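Local coordinates for protein possible TctC subunit of the Tripartite Tricarboxylate Transport(TTT) Family (Rhodopseudomonas palustris, PDB 6HKE) that probably serves as the periplasmic binding protein of a tripartite tricarboxylate transporter, capturing malate and related C4-dicarboxylates with high affinity for uptake, at residues 172-177 with 187-192; 176-181 with 203-208; 114-119 with 194-199; 22-27 with 81-86. The protein carries 2 engineered substitutions. One frame throughout, in Å; residues are numbered along the deposited sequence.

Interaction 1 of 4, residues 172-177 with 187-192. With LMR ((2S)-2-hydroxybutanedioic acid), chain E; MLT (D-malate), chain D.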
loop_
_atom_site.group_PDB
_atom_site.type_symbol
_atom_site.label_atom_id
_atom_site.label_comp_id
_atom_site.label_asym_id
_atom_site.label_seq_id
_atom_site.Cartn_x
_atom_site.Cartn_y
_atom_site.Cartn_z
ATOM N N SER A 172 5.272 -10.775 6.406
ATOM C CA SER A 172 6.343 -10.093 5.633
ATOM C C SER A 172 5.735 -9.251 4.500
ATOM O O SER A 172 6.501 -8.487 3.869
ATOM C CB SER A 172 7.331 -11.107 5.077
ATOM O OG SER A 172 6.669 -12.127 4.333
ATOM N N GLY A 173 4.445 -9.445 4.207
ATOM C CA GLY A 173 3.665 -8.681 3.214
ATOM C C GLY A 173 2.243 -9.201 3.138
ATOM O O GLY A 173 1.938 -10.205 3.821
ATOM N N THR A 174 1.375 -8.588 2.332
ATOM C CA THR A 174 -0.012 -9.102 2.137
ATOM C C THR A 174 -0.008 -10.167 1.040
ATOM O O THR A 174 -1.048 -10.845 0.883
ATOM C CB THR A 174 -1.035 -8.001 1.872
ATOM O OG1 THR A 174 -0.588 -7.338 0.689
ATOM C CG2 THR A 174 -1.186 -7.082 3.066
ATOM N N GLY A 175 1.113 -10.372 0.354
ATOM C CA GLY A 175 1.272 -11.574 -0.490
ATOM C C GLY A 175 1.202 -12.838 0.365
ATOM O O GLY A 175 0.280 -13.636 0.253
ATOM N N PRO A 176 2.167 -13.055 1.282
ATOM C CA PRO A 176 2.056 -14.141 2.259
ATOM C C PRO A 176 0.768 -14.095 3.099
ATOM O O PRO A 176 0.183 -15.141 3.304
ATOM C CB PRO A 176 3.321 -13.956 3.106
ATOM C CG PRO A 176 4.296 -13.371 2.123
ATOM C CD PRO A 176 3.460 -12.368 1.353
ATOM N N ALA A 177 0.349 -12.927 3.584
ATOM C CA ALA A 177 -0.875 -12.803 4.417
ATOM C C ALA A 177 -2.098 -13.284 3.615
ATOM O O ALA A 177 -2.983 -13.933 4.192
ATOM C CB ALA A 177 -1.057 -11.392 4.912
ATOM N N ASP A 187 -8.375 -14.980 9.662
ATOM C CA ASP A 187 -9.841 -14.759 9.575
ATOM C C ASP A 187 -10.135 -13.587 8.643
ATOM O O ASP A 187 -10.902 -13.771 7.684
ATOM C CB ASP A 187 -10.419 -14.613 10.976
ATOM C CG ASP A 187 -10.288 -15.938 11.711
ATOM O OD1 ASP A 187 -10.936 -16.901 11.268
ATOM O OD2 ASP A 187 -9.458 -16.022 12.632
ATOM N N TYR A 188 -9.532 -12.429 8.880
ATOM C CA TYR A 188 -9.699 -11.300 7.942
ATOM C C TYR A 188 -8.440 -10.446 7.862
ATOM O O TYR A 188 -7.432 -10.677 8.547
ATOM C CB TYR A 188 -10.959 -10.506 8.274
ATOM C CG TYR A 188 -10.967 -9.724 9.558
ATOM C CD1 TYR A 188 -11.354 -10.325 10.740
ATOM C CD2 TYR A 188 -10.719 -8.359 9.567
ATOM C CE1 TYR A 188 -11.458 -9.597 11.910
ATOM C CE2 TYR A 188 -10.804 -7.622 10.735
ATOM C CZ TYR A 188 -11.181 -8.244 11.911
ATOM O OH TYR A 188 -11.262 -7.541 13.080
ATOM N N MET A 189 -8.533 -9.474 6.968
ATOM C CA MET A 189 -7.402 -8.715 6.417
ATOM C C MET A 189 -8.007 -7.518 5.688
ATOM O O MET A 189 -9.061 -7.697 5.023
ATOM C CB MET A 189 -6.672 -9.635 5.441
ATOM C CG MET A 189 -5.242 -9.298 5.174
ATOM S SD MET A 189 -4.671 -10.590 4.050
ATOM C CE MET A 189 -4.721 -9.733 2.483
ATOM N N CYS A 190 -7.406 -6.344 5.842
ATOM C CA CYS A 190 -7.657 -5.203 4.935
ATOM C C CYS A 190 -6.508 -5.206 3.950
ATOM O O CYS A 190 -5.373 -5.251 4.432
ATOM C CB CYS A 190 -7.782 -3.905 5.708
ATOM S SG CYS A 190 -9.184 -3.973 6.848
ATOM N N ASP A 191 -6.798 -5.295 2.647
ATOM C CA ASP A 191 -5.726 -5.381 1.625
ATOM C C ASP A 191 -5.996 -4.395 0.477
ATOM O O ASP A 191 -7.137 -4.053 0.210
ATOM C CB ASP A 191 -5.552 -6.830 1.182
ATOM C CG ASP A 191 -4.203 -7.164 0.548
ATOM O OD1 ASP A 191 -3.302 -6.304 0.571
ATOM O OD2 ASP A 191 -4.069 -8.299 0.019
ATOM N N GLN A 192 -4.920 -3.958 -0.158
ATOM C CA GLN A 192 -4.921 -3.205 -1.428
ATOM C C GLN A 192 -5.566 -4.063 -2.530
ATOM O O GLN A 192 -5.302 -5.282 -2.617
ATOM C CB GLN A 192 -3.479 -2.779 -1.715
ATOM C CG GLN A 192 -3.022 -1.653 -0.798
ATOM C CD GLN A 192 -1.527 -1.555 -0.696
ATOM O OE1 GLN A 192 -0.904 -0.779 -1.421
ATOM N NE2 GLN A 192 -0.945 -2.378 0.171
HETATM C C1 LMR E . 0.824 -3.389 3.159
HETATM O O1A LMR E . 1.619 -2.505 3.516
HETATM O O1B LMR E . -0.237 -3.681 3.771
HETATM C C2 LMR E . 1.157 -4.159 1.872
HETATM O O2 LMR E . 1.466 -3.334 0.754
HETATM C C3 LMR E . 2.331 -5.126 2.049
HETATM C C4 LMR E . 2.734 -5.591 0.660
HETATM O O4A LMR E . 2.571 -6.794 0.383
HETATM O O4B LMR E . 3.167 -4.741 -0.156
HETATM C C1 MLT D . 1.107 -3.242 3.104
HETATM O O1 MLT D . 1.279 -2.048 3.435
HETATM O O2 MLT D . 0.206 -3.925 3.641
HETATM C C2 MLT D . 2.037 -3.848 2.078
HETATM O O3 MLT D . 2.222 -3.106 0.855
HETATM C C3 MLT D . 1.538 -5.174 1.586
HETATM C C4 MLT D . 2.616 -5.619 0.631
HETATM O O4 MLT D . 2.982 -4.853 -0.302
HETATM O O5 MLT D . 3.116 -6.739 0.862
#

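Interaction 2 of 4, residues 176-181 with 203-208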
loop_
_atom_site.group_PDB
_atom_site.type_symbol
_atom_site.label_atom_id
_atom_site.label_comp_id
_atom_site.label_asym_id
_atom_site.label_seq_id
_atom_site.Cartn_x
_atom_site.Cartn_y
_atom_site.Cartn_z
ATOM N N PRO A 176 2.167 -13.055 1.282
ATOM C CA PRO A 176 2.056 -14.141 2.259
ATOM C C PRO A 176 0.768 -14.095 3.099
ATOM O O PRO A 176 0.183 -15.141 3.304
ATOM C CB PRO A 176 3.321 -13.956 3.106
ATOM C CG PRO A 176 4.296 -13.371 2.123
ATOM C CD PRO A 176 3.460 -12.368 1.353
ATOM N N ALA A 177 0.349 -12.927 3.584
ATOM C CA ALA A 177 -0.875 -12.803 4.417
ATOM C C ALA A 177 -2.098 -13.284 3.615
ATOM O O ALA A 177 -2.983 -13.933 4.192
ATOM C CB ALA A 177 -1.057 -11.392 4.912
ATOM N N LEU A 178 -2.164 -12.965 2.325
ATOM C CA LEU A 178 -3.304 -13.372 1.471
ATOM C C LEU A 178 -3.338 -14.893 1.391
ATOM O O LEU A 178 -4.414 -15.433 1.615
ATOM C CB LEU A 178 -3.188 -12.766 0.071
ATOM C CG LEU A 178 -4.409 -12.977 -0.820
ATOM C CD1 LEU A 178 -5.638 -12.336 -0.200
ATOM C CD2 LEU A 178 -4.158 -12.428 -2.216
ATOM N N GLN A 179 -2.208 -15.538 1.078
ATOM C CA GLN A 179 -2.105 -17.025 1.004
ATOM C C GLN A 179 -2.593 -17.635 2.327
ATOM O O GLN A 179 -3.316 -18.629 2.268
ATOM C CB GLN A 179 -0.694 -17.478 0.625
ATOM C CG GLN A 179 -0.531 -17.722 -0.872
ATOM C CD GLN A 179 0.845 -17.355 -1.380
ATOM O OE1 GLN A 179 1.866 -17.681 -0.768
ATOM N NE2 GLN A 179 0.886 -16.673 -2.518
ATOM N N ALA A 180 -2.260 -17.029 3.469
ATOM C CA ALA A 180 -2.728 -17.462 4.805
ATOM C C ALA A 180 -4.258 -17.349 4.897
ATOM O O ALA A 180 -4.875 -18.191 5.577
ATOM C CB ALA A 180 -2.061 -16.611 5.853
ATOM N N LEU A 181 -4.845 -16.316 4.278
ATOM C CA LEU A 181 -6.314 -16.096 4.233
ATOM C C LEU A 181 -6.956 -17.137 3.300
ATOM O O LEU A 181 -8.010 -17.644 3.638
ATOM C CB LEU A 181 -6.613 -14.656 3.795
ATOM C CG LEU A 181 -8.055 -14.213 4.055
ATOM C CD1 LEU A 181 -8.287 -13.959 5.533
ATOM C CD2 LEU A 181 -8.422 -12.989 3.244
ATOM N N GLY A 203 -12.146 -17.013 -6.684
ATOM C CA GLY A 203 -13.087 -17.342 -5.596
ATOM C C GLY A 203 -12.409 -17.823 -4.314
ATOM O O GLY A 203 -13.117 -18.432 -3.485
ATOM N N LYS A 204 -11.125 -17.524 -4.103
ATOM C CA LYS A 204 -10.328 -18.098 -2.974
ATOM C C LYS A 204 -10.540 -17.296 -1.680
ATOM O O LYS A 204 -10.240 -17.828 -0.610
ATOM C CB LYS A 204 -8.841 -18.165 -3.317
ATOM C CG LYS A 204 -8.447 -19.278 -4.270
ATOM C CD LYS A 204 -7.113 -19.007 -4.926
ATOM C CE LYS A 204 -6.450 -20.260 -5.459
ATOM N NZ LYS A 204 -5.334 -19.937 -6.386
ATOM N N VAL A 205 -11.053 -16.073 -1.757
ATOM C CA VAL A 205 -11.393 -15.286 -0.541
ATOM C C VAL A 205 -12.640 -14.488 -0.874
ATOM O O VAL A 205 -13.079 -14.554 -2.039
ATOM C CB VAL A 205 -10.229 -14.373 -0.100
ATOM C CG1 VAL A 205 -8.991 -15.170 0.289
ATOM C CG2 VAL A 205 -9.892 -13.342 -1.156
ATOM N N LYS A 206 -13.160 -13.740 0.095
ATOM C CA LYS A 206 -14.324 -12.857 -0.125
ATOM C C LYS A 206 -14.024 -11.472 0.453
ATOM O O LYS A 206 -13.175 -11.377 1.372
ATOM C CB LYS A 206 -15.593 -13.493 0.447
ATOM C CG LYS A 206 -15.527 -13.958 1.886
ATOM C CD LYS A 206 -16.771 -14.707 2.271
ATOM C CE LYS A 206 -16.935 -14.848 3.768
ATOM N NZ LYS A 206 -18.271 -15.391 4.112
ATOM N N ALA A 207 -14.637 -10.448 -0.153
ATOM C CA ALA A 207 -14.625 -9.037 0.284
ATOM C C ALA A 207 -15.946 -8.766 0.999
ATOM O O ALA A 207 -16.943 -9.269 0.526
ATOM C CB ALA A 207 -14.473 -8.130 -0.911
ATOM N N TYR A 208 -15.943 -8.040 2.113
ATOM C CA TYR A 208 -17.176 -7.532 2.755
ATOM C C TYR A 208 -17.444 -6.124 2.231
ATOM O O TYR A 208 -18.532 -5.901 1.699
ATOM C CB TYR A 208 -17.054 -7.615 4.274
ATOM C CG TYR A 208 -17.245 -9.014 4.798
ATOM C CD1 TYR A 208 -18.508 -9.474 5.120
ATOM C CD2 TYR A 208 -16.178 -9.887 4.945
ATOM C CE1 TYR A 208 -18.704 -10.754 5.608
ATOM C CE2 TYR A 208 -16.360 -11.175 5.421
ATOM C CZ TYR A 208 -17.631 -11.614 5.750
ATOM O OH TYR A 208 -17.836 -12.880 6.232
HETATM O O HOH W 1 -10.291 -18.473 2.271
#

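Interaction 3 of 4, residues 114-119 with 194-199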
loop_
_atom_site.group_PDB
_atom_site.type_symbol
_atom_site.label_atom_id
_atom_site.label_comp_id
_atom_site.label_asym_id
_atom_site.label_seq_id
_atom_site.Cartn_x
_atom_site.Cartn_y
_atom_site.Cartn_z
ATOM N N LEU A 114 -9.728 -3.127 0.578
ATOM C CA LEU A 114 -10.877 -4.041 0.746
ATOM C C LEU A 114 -10.744 -4.784 2.070
ATOM O O LEU A 114 -9.630 -5.226 2.390
ATOM C CB LEU A 114 -10.849 -5.052 -0.398
ATOM C CG LEU A 114 -11.323 -4.511 -1.736
ATOM C CD1 LEU A 114 -11.006 -5.479 -2.856
ATOM C CD2 LEU A 114 -12.819 -4.256 -1.685
ATOM N N LEU A 115 -11.864 -4.983 2.761
ATOM C CA LEU A 115 -11.948 -5.914 3.908
ATOM C C LEU A 115 -12.208 -7.307 3.345
ATOM O O LEU A 115 -13.263 -7.481 2.754
ATOM C CB LEU A 115 -13.072 -5.448 4.828
ATOM C CG LEU A 115 -13.407 -6.401 5.959
ATOM C CD1 LEU A 115 -12.171 -6.699 6.800
ATOM C CD2 LEU A 115 -14.529 -5.830 6.801
ATOM N N LEU A 116 -11.232 -8.213 3.424
ATOM C CA LEU A 116 -11.350 -9.604 2.921
ATOM C C LEU A 116 -11.498 -10.541 4.110
ATOM O O LEU A 116 -11.008 -10.206 5.192
ATOM C CB LEU A 116 -10.100 -10.027 2.164
ATOM C CG LEU A 116 -9.594 -9.085 1.093
ATOM C CD1 LEU A 116 -8.415 -9.742 0.406
ATOM C CD2 LEU A 116 -10.690 -8.729 0.096
ATOM N N ALA A 117 -12.098 -11.698 3.903
ATOM C CA ALA A 117 -12.052 -12.777 4.905
ATOM C C ALA A 117 -11.843 -14.095 4.190
ATOM O O ALA A 117 -12.061 -14.170 2.951
ATOM C CB ALA A 117 -13.308 -12.786 5.736
ATOM N N ARG A 118 -11.439 -15.092 4.974
ATOM C CA ARG A 118 -11.422 -16.509 4.548
ATOM C C ARG A 118 -12.818 -16.878 4.015
ATOM O O ARG A 118 -13.817 -16.360 4.573
ATOM C CB ARG A 118 -10.945 -17.376 5.715
ATOM C CG ARG A 118 -11.744 -17.239 7.002
ATOM C CD ARG A 118 -11.186 -18.262 7.977
ATOM N NE ARG A 118 -12.010 -18.422 9.159
ATOM C CZ ARG A 118 -13.088 -19.187 9.224
ATOM N NH1 ARG A 118 -13.490 -19.874 8.166
ATOM N NH2 ARG A 118 -13.770 -19.250 10.353
ATOM N N LYS A 119 -12.840 -17.680 2.940
ATOM C CA LYS A 119 -14.022 -18.170 2.173
ATOM C C LYS A 119 -15.223 -18.469 3.086
ATOM O O LYS A 119 -16.346 -18.036 2.764
ATOM C CB LYS A 119 -13.665 -19.482 1.463
ATOM C CG LYS A 119 -13.379 -19.413 -0.031
ATOM C CD LYS A 119 -12.899 -20.763 -0.581
ATOM C CE LYS A 119 -13.506 -21.144 -1.917
ATOM N NZ LYS A 119 -12.493 -21.688 -2.856
ATOM N N VAL A 194 -5.142 -4.412 -5.742
ATOM C CA VAL A 194 -4.264 -5.145 -6.712
ATOM C C VAL A 194 -3.858 -6.500 -6.132
ATOM O O VAL A 194 -3.747 -7.431 -6.888
ATOM C CB VAL A 194 -3.015 -4.365 -7.171
ATOM C CG1 VAL A 194 -3.392 -3.129 -7.957
ATOM C CG2 VAL A 194 -2.101 -4.018 -6.023
ATOM N N ASN A 195 -3.657 -6.619 -4.831
ATOM C CA ASN A 195 -3.378 -7.946 -4.233
ATOM C C ASN A 195 -4.650 -8.796 -4.207
ATOM O O ASN A 195 -4.546 -10.004 -4.480
ATOM C CB ASN A 195 -2.844 -7.844 -2.811
ATOM C CG ASN A 195 -2.076 -9.087 -2.428
ATOM O OD1 ASN A 195 -1.338 -9.636 -3.246
ATOM N ND2 ASN A 195 -2.238 -9.521 -1.191
ATOM N N ALA A 196 -5.794 -8.202 -3.868
ATOM C CA ALA A 196 -7.038 -8.937 -3.546
ATOM C C ALA A 196 -7.689 -9.491 -4.828
ATOM O O ALA A 196 -8.336 -10.555 -4.754
ATOM C CB ALA A 196 -7.980 -8.031 -2.802
ATOM N N VAL A 197 -7.540 -8.802 -5.962
ATOM C CA VAL A 197 -8.414 -9.046 -7.143
ATOM C C VAL A 197 -8.205 -10.474 -7.630
ATOM O O VAL A 197 -9.184 -11.189 -7.765
ATOM C CB VAL A 197 -8.249 -7.995 -8.262
ATOM C CG1 VAL A 197 -8.515 -8.589 -9.642
ATOM C CG2 VAL A 197 -9.172 -6.812 -8.024
ATOM N N PRO A 198 -6.962 -10.934 -7.903
ATOM C CA PRO A 198 -6.750 -12.273 -8.452
ATOM C C PRO A 198 -7.325 -13.391 -7.562
ATOM O O PRO A 198 -7.837 -14.346 -8.103
ATOM C CB PRO A 198 -5.220 -12.389 -8.586
ATOM C CG PRO A 198 -4.722 -10.947 -8.584
ATOM C CD PRO A 198 -5.698 -10.207 -7.698
ATOM N N ALA A 199 -7.256 -13.252 -6.238
ATOM C CA ALA A 199 -7.817 -14.229 -5.278
ATOM C C ALA A 199 -9.353 -14.244 -5.367
ATOM O O ALA A 199 -9.932 -15.363 -5.353
ATOM C CB ALA A 199 -7.347 -13.911 -3.881
#

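Interaction 4 of 4, residues 22-27 with 81-86. With MLT (D-malate), chain D; LMR ((2S)-2-hydroxybutanedioic acid), chain E.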
loop_
_atom_site.group_PDB
_atom_site.type_symbol
_atom_site.label_atom_id
_atom_site.label_comp_id
_atom_site.label_asym_id
_atom_site.label_seq_id
_atom_site.Cartn_x
_atom_site.Cartn_y
_atom_site.Cartn_z
ATOM N N VAL A 22 11.866 -2.246 -2.107
ATOM C CA VAL A 22 10.459 -2.525 -1.721
ATOM C C VAL A 22 10.472 -3.115 -0.311
ATOM O O VAL A 22 11.212 -4.069 -0.053
ATOM C CB VAL A 22 9.790 -3.467 -2.745
ATOM C CG1 VAL A 22 8.485 -4.024 -2.222
ATOM C CG2 VAL A 22 9.564 -2.772 -4.092
ATOM N N PRO A 23 9.700 -2.538 0.647
ATOM C CA PRO A 23 9.720 -2.983 2.047
ATOM C C PRO A 23 9.067 -4.350 2.320
ATOM O O PRO A 23 9.169 -4.846 3.445
ATOM C CB PRO A 23 8.888 -1.943 2.815
ATOM C CG PRO A 23 8.682 -0.795 1.857
ATOM C CD PRO A 23 8.850 -1.354 0.459
ATOM N N PHE A 24 8.376 -4.904 1.318
ATOM C CA PHE A 24 7.476 -6.067 1.501
ATOM C C PHE A 24 7.851 -7.224 0.579
ATOM O O PHE A 24 8.545 -7.052 -0.429
ATOM C CB PHE A 24 6.038 -5.602 1.307
ATOM C CG PHE A 24 5.659 -4.563 2.324
ATOM C CD1 PHE A 24 5.447 -4.921 3.641
ATOM C CD2 PHE A 24 5.577 -3.224 1.979
ATOM C CE1 PHE A 24 5.131 -3.961 4.592
ATOM C CE2 PHE A 24 5.254 -2.270 2.931
ATOM C CZ PHE A 24 5.034 -2.641 4.235
ATOM N N ALA A 25 7.360 -8.393 0.949
ATOM C CA ALA A 25 7.648 -9.689 0.294
ATOM C C ALA A 25 7.208 -9.633 -1.169
ATOM O O ALA A 25 6.193 -8.937 -1.490
ATOM C CB ALA A 25 6.964 -10.802 1.042
ATOM N N LYS A 26 7.987 -10.305 -2.013
ATOM C CA LYS A 26 7.718 -10.506 -3.461
ATOM C C LYS A 26 6.280 -11.026 -3.634
ATOM O O LYS A 26 5.777 -11.756 -2.749
ATOM C CB LYS A 26 8.794 -11.432 -4.043
ATOM C CG LYS A 26 8.829 -11.478 -5.561
ATOM C CD LYS A 26 9.873 -12.420 -6.153
ATOM C CE LYS A 26 9.979 -12.303 -7.668
ATOM N NZ LYS A 26 10.916 -13.303 -8.247
ATOM N N GLY A 27 5.604 -10.620 -4.710
ATOM C CA GLY A 27 4.251 -11.108 -5.057
ATOM C C GLY A 27 3.137 -10.237 -4.495
ATOM O O GLY A 27 2.036 -10.308 -5.031
ATOM N N LEU A 81 0.961 4.692 1.827
ATOM C CA LEU A 81 0.134 5.296 2.892
ATOM C C LEU A 81 0.614 4.830 4.272
ATOM O O LEU A 81 0.467 5.622 5.207
ATOM C CB LEU A 81 -1.332 4.931 2.632
ATOM C CG LEU A 81 -2.298 5.159 3.795
ATOM C CD1 LEU A 81 -3.692 5.470 3.272
ATOM C CD2 LEU A 81 -2.347 3.929 4.691
ATOM N N GLY A 82 1.141 3.604 4.399
ATOM C CA GLY A 82 1.677 3.075 5.670
ATOM C C GLY A 82 3.069 3.613 5.983
ATOM O O GLY A 82 3.239 4.324 6.977
ATOM N N THR A 83 4.065 3.292 5.165
ATOM C CA THR A 83 5.489 3.500 5.520
ATOM C C THR A 83 5.772 4.995 5.603
ATOM O O THR A 83 6.665 5.370 6.379
ATOM C CB THR A 83 6.399 2.828 4.497
ATOM O OG1 THR A 83 6.112 3.433 3.235
ATOM C CG2 THR A 83 6.174 1.337 4.449
ATOM N N HIS A 84 5.035 5.803 4.826
ATOM C CA HIS A 84 5.303 7.247 4.643
ATOM C C HIS A 84 4.079 8.073 5.024
ATOM O O HIS A 84 3.947 9.190 4.486
ATOM C CB HIS A 84 5.759 7.512 3.210
ATOM C CG HIS A 84 7.165 7.089 2.987
ATOM N ND1 HIS A 84 7.526 5.769 2.932
ATOM C CD2 HIS A 84 8.298 7.814 2.856
ATOM C CE1 HIS A 84 8.835 5.695 2.765
ATOM N NE2 HIS A 84 9.338 6.947 2.711
ATOM N N GLY A 85 3.245 7.563 5.937
ATOM C CA GLY A 85 1.984 8.221 6.326
ATOM C C GLY A 85 1.560 7.816 7.719
ATOM O O GLY A 85 2.031 8.442 8.684
ATOM N N ALA A 86 0.712 6.791 7.802
ATOM C CA ALA A 86 0.135 6.234 9.045
ATOM C C ALA A 86 1.246 5.868 10.038
ATOM O O ALA A 86 0.975 5.971 11.229
ATOM C CB ALA A 86 -0.747 5.050 8.735
HETATM C C1 MLT D . 1.107 -3.242 3.104
HETATM O O1 MLT D . 1.279 -2.048 3.435
HETATM O O2 MLT D . 0.206 -3.925 3.641
HETATM C C2 MLT D . 2.037 -3.848 2.078
HETATM O O3 MLT D . 2.222 -3.106 0.855
HETATM C C3 MLT D . 1.538 -5.174 1.586
HETATM C C4 MLT D . 2.616 -5.619 0.631
HETATM O O4 MLT D . 2.982 -4.853 -0.302
HETATM O O5 MLT D . 3.116 -6.739 0.862
HETATM C C1 LMR E . 0.824 -3.389 3.159
HETATM O O1A LMR E . 1.619 -2.505 3.516
HETATM O O1B LMR E . -0.237 -3.681 3.771
HETATM C C2 LMR E . 1.157 -4.159 1.872
HETATM O O2 LMR E . 1.466 -3.334 0.754
HETATM C C3 LMR E . 2.331 -5.126 2.049
HETATM C C4 LMR E . 2.734 -5.591 0.660
HETATM O O4A LMR E . 2.571 -6.794 0.383
HETATM O O4B LMR E . 3.167 -4.741 -0.156
#

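Interaction 1 of 4, residues 172-177 with 187-192
Thr174 and Asp191 reach toward one another from opposite directions, bringing OG1 of Thr174 2.9 Å from OD1 of Asp191. OG1 sits between the backbone N and the carbonyl carbon (chi1 59°), which also brings it near the malate carboxylate; its one proton has two acceptors within reach. The ligand, modelled as both enantiomers in one place, is also held by the backbone: Thr174 N lies 2.9 Å from O4A of (S)-malate. Gln192 NE2 lies 2.7 Å from the hydroxyl O2 of (S)-malate. Gly173 suits the N-cap position, where a CB would collide with O5 of D-malate.

Behind this first shell, Asn195 ND2 holds OD2 of Asp191, while Gln192 N makes a weak bond to OD1. In Met189, CG anti to the backbone N (chi1 -157°) and an extended chi2 carry SD to 3.8 Å from CB of Ala177, small enough to let the strand approach, and the bend at chi3 turns CE toward Thr174 CB. An asparagine in place of Asp191 would probably leave Thr174 OG1 or Asn195 ND2 without a good acceptor. The start of helix 174-182 thus meets the anion with a backbone N-H, and its dipole probably favours binding.

Interaction 2 of 4, residues 176-181 with 203-208
Leu181 and Val205 meet without any flat group between them; the contact is made of methyl groups, and no aromatic ring takes part; that of Tyr208, further along, meets Phe129 with planes at about 60°. The two aliphatic side chains cross at roughly a right angle, so a branch of one rests against a branch of the other: CD2 of Leu181 lies 3.7 Å from CG1 of Val205. The leucine gets there because its CG stands anti to the backbone N (chi1 -165°), which carries the branch from the flank of helix 174-182 over to the strand. Leu178, one turn earlier, touches more loosely, its CD1 being 4.4 Å from the same CG1 of Val205.

Val205 suits its place twice over: beta-branching fits the extended backbone, and its short side chain fits between neighbours that include Ala199 and Leu200 of helix 193-201. Leu116 of strand 102-118 closes in on both leucines, so this apolar cluster is shared by two helices and the sheet. Just before the strand, Gly203 ends helix 193-201 in a Schellman motif, where its positive phi of 70° favours glycine.

Polar groups stay at the margin. A water lies 2.8 Å from Leu181 O and 3.0 Å from Lys204 O, although with other acceptors around it its two protons cannot serve them all. Since no direct hydrogen bond joins the segments, the helix is held against the strand by dispersion and the hydrophobic effect, which depend on shape and tolerate small shifts more readily than a polar pairing would.

Interaction 3 of 4, residues 114-119 with 194-199
Ala196 sets its single methyl group between Leu114 and Leu116, two residues that sit two positions apart on strand 102-118 and therefore project from the same face of the sheet. The tight part is at Leu116: its isopropyl end straddles the methyl, with CD1 3.7 Å and CD2 4.0 Å from Ala196 CB. Leu114 completes the grip from further along the strand, its CD1 4.0 Å from Ala196 CB. In both leucines CG lies anti to the carbonyl carbon, beside the backbone N (chi1 -76° in Leu114 and -50° in Leu116), which throws the branched ends out toward the helix. Alanine suits the helix here, because a small side chain lets its backbone come close to the strand, with the two leucines packed round the methyl.

Beyond this point the two segments part. Ala199, a turn later, also points to the strand, yet it makes no contact with 114-119; it packs instead on Leu178 and Val205. At the far end the strand runs out to exposed Lys119, and Arg118 turns aside to form a salt bridge with Asp187.

Strands 188-192 and 205-210 both pair antiparallel to strand 102-118, which lies between them, and helix 193-201 links the two in a beta-alpha-beta crossover. The antiparallel strand so inserted accords with the type II periplasmic binding protein topology. With only saturated carbon in the interface and no hydrogen bond across it, this contact rests on hydrophobic burial and close fit; the bond from Asn195 to Asp191 adds a polar tie nearby.

Interaction 4 of 4, residues 22-27 with 81-86
Phe24 and Pro23 together face the CG2 methyl of Thr83, at the ligand pocket of a type II periplasmic binding protein. The contact joins the segments that follow two neighbouring parallel strands, 18-22 and 75-80. Thr83 approaches the aromatic ring obliquely, CG2 lying 4.0 Å from Phe24 CE2. Pro23 and Thr83 cross at about a right angle, with Pro23 CG 4.2 Å from CG2 of Thr83.

The ring itself is filled on both sides. Malate lies over one face: C2 of D-malate stands 3.5 Å above the plane of the Phe24 ring, over its centre, and the (S)-enantiomer, modelled in the same place, sets C3 over that face nearer the rim. Against the opposite face rests Pro23 CB, offset toward the rim. A phenylalanine suits this place because its broad apolar surface supports the carbon backbone of the ligand, leaving the carboxylates to polar partners such as Thr174 N. A serine here would probably open a gap under the malate carbons and leave both the Thr83 methyl and Pro23 without the surface they pack on.

Thr83 serves two tasks. Its methyl faces the aromatic side, while OG1, between the backbone N and the carbonyl carbon (chi1 60°), is directed away from the ring, to His80 N; His80 in turn binds malate. Thr83 itself lies within a wider pi-type turn, closed by the Ala86 N to Leu81 O bond. Thr83 OG1 lies in the plane of the His84 ring, at its edge, 2.7 Å from His84 ND1.

From the N terminus, interaction 4 closes first, joining the loop after strand 18-22 to the start of helix 82-90, and is complete before any other opens. Interaction 3 then spans the longest of the remaining loops, from strand 102-118 to helix 193-201. Interaction 1 nests inside it, and interaction 2, starting from the same helix 174-182 and sharing Pro176 and Ala177, crosses it by running on to strand 205-210. These three gather two helices on a common sheet. Interaction 4 has its centre about 18-19 Å from those of interactions 2 and 3 and meets them only marginally, but Ser172 and Ala25 bridge it to interaction 1 through their backbones, and malate touches both.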